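Local coordinates for protein epsin 1 (Danio rerio, PDB 5LP0) that probably binds membranes rich in phosphatidylinositol 4,5-bisphosphate and helps curve them into clathrin-coated invaginations during receptor-mediated endocytosis, at residues E30-T35 / M69-K74; A65-E70 / R112-Q117. All coordinates share one frame; numbering follows the deposited sequence.

Interaction 1. Residues E30-T35 / M69-K74; sequences EIADLT and MEYLIK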
ATOM      1  N   GLU A  30       8.329   9.526   2.699  1.00 14.87           N
ATOM      2  CA  GLU A  30       9.334   9.548   1.643  1.00 13.24           C
ATOM      3  C   GLU A  30       8.800   8.931   0.335  1.00  9.68           C
ATOM      4  O   GLU A  30       8.990   9.474  -0.752  1.00 11.07           O
ATOM      5  CB  GLU A  30      10.604   8.822   2.089  1.00 19.59           C
ATOM      6  CG  GLU A  30      11.335   9.502   3.226  1.00 28.70           C
ATOM      7  CD  GLU A  30      12.406   8.622   3.857  1.00 36.31           C
ATOM      8  OE1 GLU A  30      12.920   7.712   3.173  1.00 35.21           O
ATOM      9  OE2 GLU A  30      12.730   8.840   5.044  1.00 40.89           O
ATOM     10  N   ILE A  31       8.146   7.777   0.456  1.00 10.35           N
ATOM     11  CA  ILE A  31       7.581   7.085  -0.699  1.00  8.26           C
ATOM     12  C   ILE A  31       6.495   7.973  -1.342  1.00  9.16           C
ATOM     13  O   ILE A  31       6.446   8.108  -2.564  1.00  9.98           O
ATOM     14  CB  ILE A  31       7.055   5.687  -0.323  1.00  9.53           C
ATOM     15  CG1 ILE A  31       8.208   4.817   0.225  1.00  8.01           C
ATOM     16  CG2 ILE A  31       6.431   5.006  -1.532  1.00  9.07           C
ATOM     17  CD1 ILE A  31       7.752   3.550   0.903  1.00  7.97           C
ATOM     18  N   ALA A  32       5.672   8.638  -0.521  1.00  7.81           N
ATOM     19  CA  ALA A  32       4.641   9.514  -1.045  1.00  8.20           C
ATOM     20  C   ALA A  32       5.264  10.649  -1.863  1.00  7.74           C
ATOM     21  O   ALA A  32       4.786  10.943  -2.949  1.00  8.61           O
ATOM     22  CB  ALA A  32       3.791  10.090   0.076  1.00 11.79           C
ATOM     23  N   ASP A  33       6.332  11.285  -1.369  1.00  8.55           N
ATOM     24  CA  ASP A  33       6.986  12.323  -2.158  1.00  8.99           C
ATOM     25  C   ASP A  33       7.502  11.762  -3.488  1.00  7.91           C
ATOM     26  O   ASP A  33       7.376  12.409  -4.522  1.00  9.08           O
ATOM     27  CB  ASP A  33       8.163  12.945  -1.399  1.00 10.46           C
ATOM     28  CG  ASP A  33       7.724  13.897  -0.311  1.00 14.33           C
ATOM     29  OD1 ASP A  33       6.624  14.483  -0.428  1.00 14.45           O
ATOM     30  OD2 ASP A  33       8.487  14.052   0.662  1.00 19.82           O
ATOM     31  N   LEU A  34       8.067  10.547  -3.451  1.00  7.47           N
ATOM     32  CA  LEU A  34       8.589   9.919  -4.666  1.00  8.96           C
ATOM     33  C   LEU A  34       7.498   9.600  -5.689  1.00  7.18           C
ATOM     34  O   LEU A  34       7.781   9.479  -6.879  1.00  8.65           O
ATOM     35  CB  LEU A  34       9.409   8.662  -4.341  1.00  8.58           C
ATOM     36  CG  LEU A  34      10.781   8.944  -3.712  1.00 11.26           C
ATOM     37  CD1 LEU A  34      11.366   7.681  -3.134  1.00 11.62           C
ATOM     38  CD2 LEU A  34      11.747   9.554  -4.729  1.00 13.22           C
ATOM     39  N   THR A  35       6.255   9.419  -5.252  1.00  6.68           N
ATOM     40  CA  THR A  35       5.189   9.177  -6.247  1.00  8.15           C
ATOM     41  C   THR A  35       4.941  10.328  -7.224  1.00  6.64           C
ATOM     42  O   THR A  35       4.300  10.119  -8.254  1.00  8.99           O
ATOM     43  CB  THR A  35       3.826   8.774  -5.630  1.00  7.13           C
ATOM     44  OG1 THR A  35       3.280   9.866  -4.876  1.00  7.57           O
ATOM     45  CG2 THR A  35       3.972   7.505  -4.757  1.00  6.74           C
ATOM     46  N   MET A  69      -0.378   1.360   0.410  1.00  6.82           N
ATOM     47  CA  MET A  69      -1.172   1.840  -0.702  1.00  7.55           C
ATOM     48  C   MET A  69      -2.200   2.852  -0.212  1.00  6.43           C
ATOM     49  O   MET A  69      -2.377   3.897  -0.849  1.00  8.40           O
ATOM     50  CB  MET A  69      -1.857   0.699  -1.452  1.00  7.46           C
ATOM     51  CG  MET A  69      -2.425   1.164  -2.796  1.00  8.25           C
ATOM     52  SD  MET A  69      -1.126   1.627  -4.005  1.00 11.33           S
ATOM     53  CE  MET A  69      -1.034   0.126  -4.970  1.00 13.51           C
ATOM     54  N   GLU A  70      -2.862   2.592   0.908  1.00  7.13           N
ATOM     55  CA  GLU A  70      -3.806   3.548   1.449  1.00 10.21           C
ATOM     56  C   GLU A  70      -3.136   4.895   1.720  1.00  8.96           C
ATOM     57  O   GLU A  70      -3.659   5.967   1.367  1.00  8.79           O
ATOM     58  CB  GLU A  70      -4.412   3.008   2.733  1.00 11.73           C
ATOM     59  CG  GLU A  70      -5.389   3.986   3.369  1.00 16.09           C
ATOM     60  CD  GLU A  70      -6.009   3.444   4.629  1.00 22.95           C
ATOM     61  OE1 GLU A  70      -5.490   2.457   5.198  1.00 30.88           O
ATOM     62  OE2 GLU A  70      -7.037   4.005   5.052  1.00 25.90           O
ATOM     63  N   TYR A  71      -1.983   4.852   2.364  1.00  7.75           N
ATOM     64  CA  TYR A  71      -1.242   6.073   2.661  1.00  8.19           C
ATOM     65  C   TYR A  71      -0.892   6.830   1.372  1.00  8.71           C
ATOM     66  O   TYR A  71      -1.003   8.055   1.307  1.00 11.00           O
ATOM     67  CB  TYR A  71       0.028   5.732   3.432  1.00 10.61           C
ATOM     68  CG  TYR A  71       0.817   6.950   3.861  1.00 10.16           C
ATOM     69  CD1 TYR A  71       0.610   7.516   5.093  1.00 11.78           C
ATOM     70  CD2 TYR A  71       1.763   7.526   3.029  1.00 12.24           C
ATOM     71  CE1 TYR A  71       1.334   8.604   5.506  1.00 11.16           C
ATOM     72  CE2 TYR A  71       2.480   8.645   3.424  1.00 17.16           C
ATOM     73  CZ  TYR A  71       2.249   9.184   4.660  1.00 14.90           C
ATOM     74  OH  TYR A  71       2.950  10.286   5.078  1.00 18.48           O
ATOM     75  N   LEU A  72      -0.469   6.121   0.330  1.00  7.14           N
ATOM     76  CA  LEU A  72      -0.102   6.764  -0.932  1.00  7.78           C
ATOM     77  C   LEU A  72      -1.312   7.306  -1.690  1.00  8.62           C
ATOM     78  O   LEU A  72      -1.248   8.358  -2.334  1.00  9.10           O
ATOM     79  CB  LEU A  72       0.651   5.757  -1.793  1.00  7.73           C
ATOM     80  CG  LEU A  72       1.975   5.222  -1.258  1.00  7.70           C
ATOM     81  CD1 LEU A  72       2.593   4.248  -2.274  1.00  7.60           C
ATOM     82  CD2 LEU A  72       2.964   6.345  -0.918  1.00  9.81           C
ATOM     83  N   ILE A  73      -2.429   6.604  -1.625  1.00  8.51           N
ATOM     84  CA  ILE A  73      -3.679   7.085  -2.201  1.00  7.39           C
ATOM     85  C   ILE A  73      -4.060   8.433  -1.584  1.00 10.18           C
ATOM     86  O   ILE A  73      -4.463   9.360  -2.306  1.00 10.84           O
ATOM     87  CB  ILE A  73      -4.816   6.066  -1.955  1.00 10.11           C
ATOM     88  CG1 ILE A  73      -4.677   4.866  -2.902  1.00  9.53           C
ATOM     89  CG2 ILE A  73      -6.190   6.710  -2.092  1.00 11.30           C
ATOM     90  CD1 ILE A  73      -5.409   3.605  -2.409  1.00 11.36           C
ATOM     91  N   LYS A  74      -3.901   8.557  -0.275  1.00 11.11           N
ATOM     92  CA  LYS A  74      -4.341   9.753   0.451  1.00 10.44           C
ATOM     93  C   LYS A  74      -3.298  10.868   0.477  1.00 10.84           C
ATOM     94  O   LYS A  74      -3.648  12.044   0.578  1.00 12.41           O
ATOM     95  CB  LYS A  74      -4.697   9.381   1.886  1.00 12.38           C
ATOM     96  CG  LYS A  74      -5.902   8.473   2.024  1.00 12.24           C
ATOM     97  CD  LYS A  74      -6.141   8.126   3.475  1.00 10.35           C
ATOM     98  CE  LYS A  74      -7.333   7.218   3.592  1.00 11.28           C
ATOM     99  NZ  LYS A  74      -7.644   6.894   5.021  1.00 13.60           N
TER
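L72 reaches from one helix into a shallow surface formed by I31, A32 and T35 on the other, and one of its two methyls does most of the touching. That methyl, CD2, lies 3.6 Å from the backbone N of A32, over the helix backbone itself, which can be approached so closely because A32 carries nothing larger than a methyl. L72 CD2 also meets CG2 of I31 at 3.8 Å, and CG2 of T35 is 4.1 Å from it. The second methyl, CD1, adds a contact to the I31 branch alone, with 4.0 Å between L72 CD1 and I31 CG2. The fork of the leucine thus leans on I31 with both prongs and on A32 and T35 with one.

A32 has a second neighbour. Its CB approaches the edge of the Y71 ring, near the ring plane, 3.9 Å from Y71 CE2, so the face of the aromatic is not used here. With CG anti to the backbone N (chi1 -176°), the tyrosine reaches the same alanine that L72 touches.

Behind this apolar layer, T35 is held by a bond back to the preceding turn. Its hydroxyl OG1 donates to the carbonyl O of A32 at 2.7 Å, in the carbonyl plane and on a lone pair, while OG1 is also hydrogen-bonded to the backbone N of S77. These bonds fix the rotation of T35, leaving CG2 turned to the leucine.

The contact is a small helix-to-helix packing at a -50° crossing, with 9.5 Å between the segment axes, and is mostly buried. Helix 8-15 covers I31 through K11 and A15, and V80 of helix 78-86 touches both T35 and L72, so that helix meets both segments where helices 25-34 and 59-75 pack together.

Interaction 2. Residues A65-E70 / R112-Q117; sequences AMTLME and REKAKQ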
ATOM      1  N   ALA A  65       1.391  -3.840   2.480  1.00  5.84           N
ATOM      2  CA  ALA A  65       1.261  -3.188   1.175  1.00  5.45           C
ATOM      3  C   ALA A  65      -0.064  -2.461   1.085  1.00  6.25           C
ATOM      4  O   ALA A  65      -0.128  -1.392   0.458  1.00  6.36           O
ATOM      5  CB  ALA A  65       1.417  -4.189   0.032  1.00  6.65           C
ATOM      6  N   MET A  66      -1.108  -2.950   1.760  1.00  5.65           N
ATOM      7  CA  MET A  66      -2.397  -2.246   1.691  1.00  5.70           C
ATOM      8  C   MET A  66      -2.316  -0.999   2.575  1.00  7.41           C
ATOM      9  O   MET A  66      -2.843   0.057   2.208  1.00  8.30           O
ATOM     10  CB  MET A  66      -3.578  -3.111   2.133  1.00  6.73           C
ATOM     11  CG  MET A  66      -4.047  -4.083   1.071  1.00  5.72           C
ATOM     12  SD  MET A  66      -5.614  -4.869   1.486  1.00  9.10           S
ATOM     13  CE  MET A  66      -4.985  -5.976   2.744  1.00  7.89           C
ATOM     14  N   THR A  67      -1.635  -1.086   3.716  1.00  6.34           N
ATOM     15  CA  THR A  67      -1.423   0.092   4.553  1.00  6.95           C
ATOM     16  C   THR A  67      -0.640   1.144   3.778  1.00  7.78           C
ATOM     17  O   THR A  67      -1.006   2.314   3.759  1.00  7.82           O
ATOM     18  CB  THR A  67      -0.702  -0.284   5.810  1.00  7.07           C
ATOM     19  OG1 THR A  67      -1.532  -1.206   6.527  1.00 11.65           O
ATOM     20  CG2 THR A  67      -0.436   0.951   6.674  1.00  9.62           C
ATOM     21  N   LEU A  68       0.408   0.716   3.081  1.00  6.42           N
ATOM     22  CA  LEU A  68       1.187   1.643   2.276  1.00  4.75           C
ATOM     23  C   LEU A  68       0.343   2.205   1.128  1.00  7.20           C
ATOM     24  O   LEU A  68       0.337   3.420   0.893  1.00  7.82           O
ATOM     25  CB  LEU A  68       2.446   0.963   1.761  1.00  6.90           C
ATOM     26  CG  LEU A  68       3.260   1.816   0.791  1.00  5.71           C
ATOM     27  CD1 LEU A  68       3.775   3.077   1.487  1.00  9.70           C
ATOM     28  CD2 LEU A  68       4.417   1.019   0.234  1.00  9.01           C
ATOM     29  N   MET A  69      -0.378   1.360   0.410  1.00  6.82           N
ATOM     30  CA  MET A  69      -1.172   1.840  -0.702  1.00  7.55           C
ATOM     31  C   MET A  69      -2.200   2.852  -0.212  1.00  6.43           C
ATOM     32  O   MET A  69      -2.377   3.897  -0.849  1.00  8.40           O
ATOM     33  CB  MET A  69      -1.857   0.699  -1.452  1.00  7.46           C
ATOM     34  CG  MET A  69      -2.425   1.164  -2.796  1.00  8.25           C
ATOM     35  SD  MET A  69      -1.126   1.627  -4.005  1.00 11.33           S
ATOM     36  CE  MET A  69      -1.034   0.126  -4.970  1.00 13.51           C
ATOM     37  N   GLU A  70      -2.862   2.592   0.908  1.00  7.13           N
ATOM     38  CA  GLU A  70      -3.806   3.548   1.449  1.00 10.21           C
ATOM     39  C   GLU A  70      -3.136   4.895   1.720  1.00  8.96           C
ATOM     40  O   GLU A  70      -3.659   5.967   1.367  1.00  8.79           O
ATOM     41  CB  GLU A  70      -4.412   3.008   2.733  1.00 11.73           C
ATOM     42  CG  GLU A  70      -5.389   3.986   3.369  1.00 16.09           C
ATOM     43  CD  GLU A  70      -6.009   3.444   4.629  1.00 22.95           C
ATOM     44  OE1 GLU A  70      -5.490   2.457   5.198  1.00 30.88           O
ATOM     45  OE2 GLU A  70      -7.037   4.005   5.052  1.00 25.90           O
ATOM     46  N   ARG A 112      -8.593  -9.488   4.831  1.00  6.91           N
ATOM     47  CA  ARG A 112      -9.894  -9.371   4.186  1.00  6.83           C
ATOM     48  C   ARG A 112     -10.585  -8.094   4.608  1.00  7.35           C
ATOM     49  O   ARG A 112     -11.193  -7.407   3.778  1.00  7.43           O
ATOM     50  CB  ARG A 112     -10.787 -10.579   4.516  1.00  8.66           C
ATOM     51  CG  ARG A 112     -10.250 -11.903   3.946  1.00  8.02           C
ATOM     52  CD  ARG A 112     -11.225 -13.062   4.122  1.00  9.93           C
ATOM     53  NE  ARG A 112     -11.421 -13.540   5.498  1.00 11.45           N
ATOM     54  CZ  ARG A 112     -10.666 -14.443   6.120  1.00 10.21           C
ATOM     55  NH1 ARG A 112      -9.596 -14.969   5.537  1.00 11.97           N
ATOM     56  NH2 ARG A 112     -10.990 -14.835   7.354  1.00 13.24           N
ATOM     57  N   GLU A 113     -10.476  -7.750   5.886  1.00  7.66           N
ATOM     58  CA  GLU A 113     -11.130  -6.541   6.375  1.00  8.36           C
ATOM     59  C   GLU A 113     -10.464  -5.268   5.846  1.00  7.40           C
ATOM     60  O   GLU A 113     -11.160  -4.340   5.442  1.00  8.90           O
ATOM     61  CB  GLU A 113     -11.160  -6.538   7.908  1.00 10.19           C
ATOM     62  CG  GLU A 113     -11.693  -5.254   8.522  1.00 11.15           C
ATOM     63  CD  GLU A 113     -13.178  -5.052   8.310  1.00 14.42           C
ATOM     64  OE1 GLU A 113     -13.857  -5.973   7.816  1.00 21.54           O
ATOM     65  OE2 GLU A 113     -13.659  -3.946   8.653  1.00 20.58           O
ATOM     66  N   LYS A 114      -9.125  -5.237   5.837  1.00  7.62           N
ATOM     67  CA  LYS A 114      -8.396  -4.098   5.297  1.00  7.39           C
ATOM     68  C   LYS A 114      -8.726  -3.913   3.811  1.00  8.52           C
ATOM     69  O   LYS A 114      -8.933  -2.791   3.365  1.00  7.85           O
ATOM     70  CB  LYS A 114      -6.894  -4.259   5.559  1.00  9.43           C
ATOM     71  CG  LYS A 114      -6.049  -3.079   5.097  1.00 10.29           C
ATOM     72  CD  LYS A 114      -4.592  -3.170   5.571  1.00 10.53           C
ATOM     73  CE  LYS A 114      -4.449  -2.716   7.010  1.00 14.09           C
ATOM     74  NZ  LYS A 114      -4.656  -1.254   7.193  1.00 15.26           N
ATOM     75  N   ALA A 115      -8.800  -5.006   3.051  1.00  7.56           N
ATOM     76  CA  ALA A 115      -9.178  -4.949   1.647  1.00  8.05           C
ATOM     77  C   ALA A 115     -10.592  -4.383   1.478  1.00  8.38           C
ATOM     78  O   ALA A 115     -10.834  -3.551   0.618  1.00  8.26           O
ATOM     79  CB  ALA A 115      -9.083  -6.324   1.001  1.00 10.31           C
ATOM     80  N   LYS A 116     -11.537  -4.850   2.286  1.00  7.49           N
ATOM     81  CA  LYS A 116     -12.911  -4.363   2.220  1.00  8.31           C
ATOM     82  C   LYS A 116     -12.933  -2.844   2.347  1.00  8.55           C
ATOM     83  O   LYS A 116     -13.600  -2.140   1.551  1.00  8.58           O
ATOM     84  CB  LYS A 116     -13.721  -4.992   3.351  1.00  9.32           C
ATOM     85  CG  LYS A 116     -15.154  -4.534   3.439  1.00 14.91           C
ATOM     86  CD  LYS A 116     -15.862  -5.113   4.653  1.00 20.42           C
ATOM     87  CE  LYS A 116     -17.285  -4.613   4.718  1.00 31.73           C
ATOM     88  NZ  LYS A 116     -18.066  -5.389   5.710  1.00 39.51           N
ATOM     89  N   GLN A 117     -12.231  -2.330   3.364  1.00  7.29           N
ATOM     90  CA  GLN A 117     -12.214  -0.886   3.603  1.00  8.33           C
ATOM     91  C   GLN A 117     -11.519  -0.101   2.497  1.00  8.53           C
ATOM     92  O   GLN A 117     -11.939   1.014   2.158  1.00 10.02           O
ATOM     93  CB  GLN A 117     -11.601  -0.560   4.971  1.00  9.72           C
ATOM     94  CG  GLN A 117     -12.289  -1.277   6.124  1.00  9.60           C
ATOM     95  CD  GLN A 117     -13.752  -0.936   6.288  1.00 11.74           C
ATOM     96  OE1 GLN A 117     -14.246   0.078   5.791  1.00 14.67           O
ATOM     97  NE2 GLN A 117     -14.440  -1.747   7.058  1.00 11.67           N
TER
HETATM   98  O   HOH W   1      -5.104   0.077   4.407  1.00 14.31           O
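K114 NZ is shared between T67 and a water that ties it to the rest of helix 59-75. The ammonium donates to T67 OG1 in a weak bond of 3.2 Å and to the water at 3.1 Å from K114 NZ. The water in turn donates to E70 OE1, in a short bond whose exact length is doubtful, and, weakly, to the backbone O of M66. E70 OE1 itself stays 4.3 Å from K114 NZ, so the opposite charges are bridged by water and form no direct salt bridge; the other carboxylate oxygen pairs with K74.

Two bends in the lysine, at chi3 (-80°) and chi4 (-70°), carry its amine round to T67, while the aliphatic part lies along M66. The two side chains pass each other in opposite directions, with M66 CB 3.6 Å from K114 CD. Further out, M66 SD rests against A115, 3.8 Å from its CB.

Apolar packing of M66 on K114 and A115, with a water-linked polar cluster beside it, therefore joins two nearly parallel helices, 20° apart. Y63, one turn before T67 on helix 59-75, makes a cation-pi contact with K114, and L52 and L94, both in loops, touch M66 and A115 respectively.

How the interactions relate
Helix 59-75 is the common element: interaction 2 uses its middle and interaction 1 its C-terminal end, with M69 and E70 belonging to both ranges. The centres lie about 14 Å apart, and packing of I31 CD1 on L68 CD1 connects them directly. Along the chain, helix 25-34 comes first, then the shared helix, and helix 108-122 last, so one central helix is gripped by an earlier and a later partner. The case illustrates how one helix of an all-helical ENTH domain can be packed by neighbours from distant parts of the chain, by apolar packing at one junction and by mixed apolar and water-mediated contacts at the other, within a single compact domain.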